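Local coordinates for protein molybdopterin converting factor, subunit 1 (Pyrococcus furiosus, PDB 1VJK) that probably serves as the small, ubiquitin-like sulfur-carrier subunit of molybdopterin synthase in the biosynthesis of the molybdenum cofactor, at residues A37-L42 / V68-N73; E45-H50 / E56-G61. One frame throughout, in Å; residues are numbered along the deposited sequence.

How the contacts relate
Both contacts use helix 39-49 of a ubiquitin-like beta-grasp fold. Contact 1 takes its first turn and joins it to edge strand 69-72. Contact 2 takes its last turns and joins them to loop segment 56-61. Contact 1 is fully buried, and the closest approaches are between methyl groups. Contact 2 is partly buried, and there the CE methylene of a partly exposed lysine lies against a buried ring. Contact 2 falls in the chain between the two segments of contact 1. The two meet at Val68: its backbone probably hydrogen-bonds to Val57 and Gly59, and its side chain packs on the ring of Phe58.

Contact 1: residues A37-L42 / V68-N73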
loop_
_atom_site.group_PDB
_atom_site.type_symbol
_atom_site.label_atom_id
_atom_site.label_comp_id
_atom_site.label_asym_id
_atom_site.label_seq_id
_atom_site.Cartn_x
_atom_site.Cartn_y
_atom_site.Cartn_z
ATOM N N ALA A 37 3.065 13.221 0.612
ATOM C CA ALA A 37 3.142 11.863 0.104
ATOM C C ALA A 37 1.885 11.441 -0.595
ATOM O O ALA A 37 0.763 11.747 -0.158
ATOM C CB ALA A 37 3.446 10.875 1.252
ATOM N N ARG A 38 2.094 10.694 -1.677
ATOM C CA ARG A 38 1.025 10.142 -2.485
ATOM C C ARG A 38 1.008 8.619 -2.386
ATOM O O ARG A 38 1.980 7.987 -1.941
ATOM C CB ARG A 38 1.234 10.526 -3.943
ATOM C CG ARG A 38 1.138 12.003 -4.195
ATOM C CD ARG A 38 1.435 12.343 -5.635
ATOM N NE ARG A 38 1.539 13.787 -5.794
ATOM C CZ ARG A 38 1.649 14.388 -6.967
ATOM N NH1 ARG A 38 1.682 13.632 -8.064
ATOM N NH2 ARG A 38 1.743 15.709 -7.031
ATOM N N VAL A 39 -0.071 7.994 -2.843
ATOM C CA VAL A 39 -0.142 6.534 -2.885
ATOM C C VAL A 39 1.104 5.913 -3.547
ATOM O O VAL A 39 1.689 4.939 -3.023
ATOM C CB VAL A 39 -1.452 6.071 -3.557
ATOM C CG1 VAL A 39 -1.417 4.595 -3.967
ATOM C CG2 VAL A 39 -2.636 6.355 -2.635
ATOM N N ARG A 40 1.554 6.480 -4.676
ATOM C CA ARG A 40 2.732 5.909 -5.332
ATOM C C ARG A 40 3.989 5.936 -4.424
ATOM O O ARG A 40 4.839 5.034 -4.507
ATOM C CB ARG A 40 2.993 6.597 -6.684
ATOM C CG ARG A 40 3.405 8.058 -6.583
ATOM C CD ARG A 40 3.843 8.615 -7.936
ATOM N NE ARG A 40 2.763 8.674 -8.950
ATOM C CZ ARG A 40 2.616 7.830 -9.961
ATOM N NH1 ARG A 40 3.441 6.793 -10.144
ATOM N NH2 ARG A 40 1.622 8.045 -10.830
ATOM N N ASP A 41 4.102 6.963 -3.574
ATOM C CA ASP A 41 5.264 7.058 -2.661
ATOM C C ASP A 41 5.168 5.998 -1.606
ATOM O O ASP A 41 6.189 5.410 -1.227
ATOM C CB ASP A 41 5.355 8.436 -2.012
ATOM C CG ASP A 41 5.334 9.572 -3.035
ATOM O OD1 ASP A 41 6.059 9.524 -4.039
ATOM O OD2 ASP A 41 4.599 10.561 -2.845
ATOM N N LEU A 42 3.961 5.728 -1.137
ATOM C CA LEU A 42 3.768 4.652 -0.164
ATOM C C LEU A 42 4.125 3.285 -0.760
ATOM O O LEU A 42 4.812 2.485 -0.100
ATOM C CB LEU A 42 2.322 4.652 0.326
ATOM C CG LEU A 42 1.936 3.477 1.224
ATOM C CD1 LEU A 42 2.818 3.429 2.527
ATOM C CD2 LEU A 42 0.439 3.533 1.539
ATOM N N VAL A 68 -1.199 -7.029 -6.822
ATOM C CA VAL A 68 -1.597 -6.309 -5.626
ATOM C C VAL A 68 -2.544 -5.202 -6.037
ATOM O O VAL A 68 -2.292 -4.506 -7.017
ATOM C CB VAL A 68 -0.372 -5.613 -4.938
ATOM C CG1 VAL A 68 -0.771 -4.987 -3.602
ATOM C CG2 VAL A 68 0.809 -6.568 -4.726
ATOM N N ASN A 69 -3.592 -5.006 -5.242
ATOM C CA ASN A 69 -4.388 -3.789 -5.302
ATOM C C ASN A 69 -4.360 -3.147 -3.938
ATOM O O ASN A 69 -4.088 -3.812 -2.919
ATOM C CB ASN A 69 -5.868 -4.079 -5.654
ATOM C CG ASN A 69 -6.119 -4.421 -7.150
ATOM O OD1 ASN A 69 -7.281 -4.590 -7.539
ATOM N ND2 ASN A 69 -5.062 -4.530 -7.966
ATOM N N ILE A 70 -4.628 -1.845 -3.912
ATOM C CA ILE A 70 -4.657 -1.116 -2.629
ATOM C C ILE A 70 -5.947 -0.347 -2.490
ATOM O O ILE A 70 -6.647 -0.092 -3.488
ATOM C CB ILE A 70 -3.431 -0.173 -2.434
ATOM C CG1 ILE A 70 -3.460 1.018 -3.412
ATOM C CG2 ILE A 70 -2.093 -0.967 -2.456
ATOM C CD1 ILE A 70 -4.226 2.285 -2.874
ATOM N N ALA A 71 -6.311 -0.027 -1.262
ATOM C CA ALA A 71 -7.456 0.827 -1.004
ATOM C C ALA A 71 -7.101 1.746 0.125
ATOM O O ALA A 71 -6.388 1.369 1.075
ATOM C CB ALA A 71 -8.710 0.006 -0.659
ATOM N N VAL A 72 -7.562 2.982 0.034
ATOM C CA VAL A 72 -7.355 3.969 1.083
ATOM C C VAL A 72 -8.669 4.251 1.775
ATOM O O VAL A 72 -9.620 4.726 1.121
ATOM C CB VAL A 72 -6.776 5.281 0.531
ATOM C CG1 VAL A 72 -6.617 6.310 1.675
ATOM C CG2 VAL A 72 -5.431 5.025 -0.168
ATOM N N ASN A 73 -8.740 3.968 3.075
ATOM C CA ASN A 73 -9.991 4.059 3.839
ATOM C C ASN A 73 -11.156 3.392 3.094
ATOM O O ASN A 73 -12.278 3.931 3.027
ATOM C CB ASN A 73 -10.301 5.522 4.167
ATOM C CG ASN A 73 -9.190 6.169 4.930
ATOM O OD1 ASN A 73 -8.593 5.531 5.805
ATOM N ND2 ASN A 73 -8.885 7.407 4.612
#
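Val39, in the first turn of helix 39-49, faces strand 69-72, with its CA 8.6 Å from the CA of Val72. Val39 is the one residue of 37-42 that makes close contact, and each of its methyl groups has a different partner. CG1 meets CD1 of Ile70 at 3.8 Å, the two side chains reaching toward each other tip to tip. The second methyl, CG2, lies 4.0 Å from CG2 of Val72, and here the side chains pass alongside in opposite directions. Val39 holds CG1 anti to its backbone N (chi1 165°), which splits the two methyls between the two strand residues. Ile70 places CG1 between its own backbone N and carbonyl carbon (chi1 68°), and CD1 extends from there to the valine.

Polar groups act at the margins. The Asp41 carboxylate accepts the backbone N-H of the N-cap residue Arg38, with OD2 2.8 Å from Arg38 N. The oxygen is met on its anti side, tilted 25° from the carboxylate plane. This ties down the start of the helix beside the apolar patch. Arg38 and Arg40 both form salt bridges to Asp80. Just after the strand, Asn73 uses OD1 for the N of Val88 and ND2 for OD1 of Asp87.

Leu42 packs on the neighbouring strands, in the helix-on-sheet core of the beta-grasp fold. Between these two segments the contact rests on dispersion and burial alone. The polar bonds fix the start of the helix but do not bridge to the strand.

Contact 2: residues E45-H50 / E56-G61; sequences EIKKRH and EVFGEG
Lys47 and Phe58 both turn CG anti to their carbonyl carbon (chi1 -65° and -73°), and this brings the lysine chain past the ring. The extended chain carries CE alongside the ring, and CE makes the closest approach. CE lies 3.7 Å from Phe58 CE2 and 3.8 Å from Phe58 CD2. It comes to the ring obliquely. The two side chains run past each other in opposite directions. CE also lies 4.4 Å from the carbonyl O of Glu56, a loose approach.

Ile46, one residue earlier on helix 39-49, adds a more distant apolar neighbour. Its CG2 is 4.5 Å from Phe58 CZ. Phe53, in the loop between the segments, touches both Ile46 and Phe58 and helps enclose the ring.

The charged ends have other partners. Lys47 NZ pairs with Glu44, one turn back on the same helix. Glu56 turns from the helix to a salt bridge with Arg19. On the helix, Arg49 NE donates to Glu45 OE2 at 2.9 Å, with a nearly straight bond (175°). The oxygen lies in the guanidinium plane and uses its anti lone pair. Arg49 CB sits over one face of the His50 ring, 3.7 Å above it. Glu29 binds both Arg49 NH1 and His50 NE2, which links the helix end to strand 28-33.

The loop after the helix of the beta-grasp fold thus packs Phe58 against that helix before entering strand 69-72. Backbone bonds of Val57 and Gly59 with Val68 also tie the loop to the start of this edge strand. Direct contact between the segments is chiefly apolar: the lysine contributes its CE methylene, while its charge is paired within the helix.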
loop_
_atom_site.group_PDB
_atom_site.type_symbol
_atom_site.label_atom_id
_atom_site.label_comp_id
_atom_site.label_asym_id
_atom_site.label_seq_id
_atom_site.Cartn_x
_atom_site.Cartn_y
_atom_site.Cartn_z
ATOM N N GLU A 45 7.786 2.921 -0.732
ATOM C CA GLU A 45 8.297 2.679 0.604
ATOM C C GLU A 45 8.036 1.238 1.043
ATOM O O GLU A 45 8.900 0.646 1.700
ATOM C CB GLU A 45 7.704 3.690 1.606
ATOM C CG GLU A 45 8.127 3.474 3.070
ATOM C CD GLU A 45 9.596 3.755 3.363
ATOM O OE1 GLU A 45 10.271 4.415 2.552
ATOM O OE2 GLU A 45 10.086 3.322 4.432
ATOM N N ILE A 46 6.876 0.655 0.684
ATOM C CA ILE A 46 6.619 -0.756 1.004
ATOM C C ILE A 46 7.689 -1.637 0.357
ATOM O O ILE A 46 8.250 -2.534 1.022
ATOM C CB ILE A 46 5.201 -1.150 0.565
ATOM C CG1 ILE A 46 4.191 -0.478 1.509
ATOM C CG2 ILE A 46 5.040 -2.648 0.577
ATOM C CD1 ILE A 46 2.778 -0.511 1.010
ATOM N N LYS A 47 7.998 -1.349 -0.903
ATOM C CA LYS A 47 9.031 -2.093 -1.632
ATOM C C LYS A 47 10.426 -1.920 -1.014
ATOM O O LYS A 47 11.234 -2.877 -1.012
ATOM C CB LYS A 47 9.043 -1.682 -3.101
ATOM C CG LYS A 47 7.796 -2.043 -3.820
ATOM C CD LYS A 47 7.869 -1.502 -5.260
ATOM C CE LYS A 47 6.637 -1.825 -6.036
ATOM N NZ LYS A 47 6.658 -0.980 -7.283
ATOM N N LYS A 48 10.707 -0.731 -0.488
ATOM C CA LYS A 48 11.983 -0.463 0.154
ATOM C C LYS A 48 12.105 -1.222 1.471
ATOM O O LYS A 48 13.190 -1.719 1.809
ATOM C CB LYS A 48 12.134 1.042 0.395
ATOM C CG LYS A 48 13.449 1.444 1.038
ATOM C CD LYS A 48 13.566 2.965 1.158
ATOM C CE LYS A 48 14.919 3.342 1.727
ATOM N NZ LYS A 48 15.019 2.940 3.171
ATOM N N ARG A 49 11.020 -1.306 2.238
ATOM C CA ARG A 49 11.057 -1.991 3.519
ATOM C C ARG A 49 11.056 -3.504 3.367
ATOM O O ARG A 49 11.584 -4.231 4.206
ATOM C CB ARG A 49 9.843 -1.597 4.345
ATOM C CG ARG A 49 9.894 -0.206 4.824
ATOM C CD ARG A 49 8.772 0.089 5.761
ATOM N NE ARG A 49 8.856 1.471 6.257
ATOM C CZ ARG A 49 8.393 1.878 7.440
ATOM N NH1 ARG A 49 7.770 1.036 8.258
ATOM N NH2 ARG A 49 8.521 3.147 7.757
ATOM N N HIS A 50 10.380 -3.971 2.327
ATOM C CA HIS A 50 10.119 -5.394 2.152
ATOM C C HIS A 50 10.424 -5.770 0.726
ATOM O O HIS A 50 9.531 -5.725 -0.157
ATOM C CB HIS A 50 8.647 -5.711 2.465
ATOM C CG HIS A 50 8.187 -5.169 3.776
ATOM N ND1 HIS A 50 8.755 -5.528 4.989
ATOM C CD2 HIS A 50 7.227 -4.265 4.062
ATOM C CE1 HIS A 50 8.138 -4.874 5.962
ATOM N NE2 HIS A 50 7.201 -4.115 5.428
ATOM N N GLU A 56 6.443 -7.776 -7.222
ATOM C CA GLU A 56 4.989 -7.835 -7.273
ATOM C C GLU A 56 4.453 -6.628 -8.023
ATOM O O GLU A 56 4.836 -5.487 -7.754
ATOM C CB GLU A 56 4.398 -7.872 -5.855
ATOM C CG GLU A 56 4.924 -9.019 -5.008
ATOM C CD GLU A 56 4.324 -10.361 -5.388
ATOM O OE1 GLU A 56 3.341 -10.376 -6.144
ATOM O OE2 GLU A 56 4.862 -11.413 -4.951
ATOM N N VAL A 57 3.533 -6.867 -8.945
ATOM C CA VAL A 57 2.980 -5.772 -9.731
ATOM C C VAL A 57 1.782 -5.152 -9.007
ATOM O O VAL A 57 0.792 -5.837 -8.727
ATOM C CB VAL A 57 2.586 -6.240 -11.132
ATOM C CG1 VAL A 57 1.925 -5.118 -11.922
ATOM C CG2 VAL A 57 3.824 -6.740 -11.873
ATOM N N PHE A 58 1.899 -3.868 -8.664
ATOM C CA PHE A 58 0.788 -3.127 -8.059
ATOM C C PHE A 58 -0.087 -2.531 -9.139
ATOM O O PHE A 58 0.400 -1.945 -10.106
ATOM C CB PHE A 58 1.309 -1.990 -7.166
ATOM C CG PHE A 58 1.918 -2.449 -5.855
ATOM C CD1 PHE A 58 1.302 -2.131 -4.650
ATOM C CD2 PHE A 58 3.115 -3.160 -5.832
ATOM C CE1 PHE A 58 1.856 -2.538 -3.425
ATOM C CE2 PHE A 58 3.685 -3.573 -4.610
ATOM C CZ PHE A 58 3.052 -3.253 -3.417
ATOM N N GLY A 59 -1.379 -2.672 -8.952
ATOM C CA GLY A 59 -2.331 -2.059 -9.846
ATOM C C GLY A 59 -2.700 -0.668 -9.383
ATOM O O GLY A 59 -2.503 -0.267 -8.215
ATOM N N GLU A 60 -3.242 0.090 -10.326
ATOM C CA GLU A 60 -3.791 1.390 -10.019
ATOM C C GLU A 60 -5.297 1.247 -9.965
ATOM O O GLU A 60 -5.927 0.837 -10.968
ATOM C CB GLU A 60 -3.366 2.409 -11.063
ATOM C CG GLU A 60 -3.759 3.821 -10.675
ATOM C CD GLU A 60 -3.029 4.915 -11.440
ATOM O OE1 GLU A 60 -2.484 4.653 -12.552
ATOM O OE2 GLU A 60 -3.044 6.061 -10.953
ATOM N N GLY A 61 -5.880 1.578 -8.820
ATOM C CA GLY A 61 -7.283 1.308 -8.561
ATOM C C GLY A 61 -7.560 -0.179 -8.604
ATOM O O GLY A 61 -6.694 -1.013 -8.275
#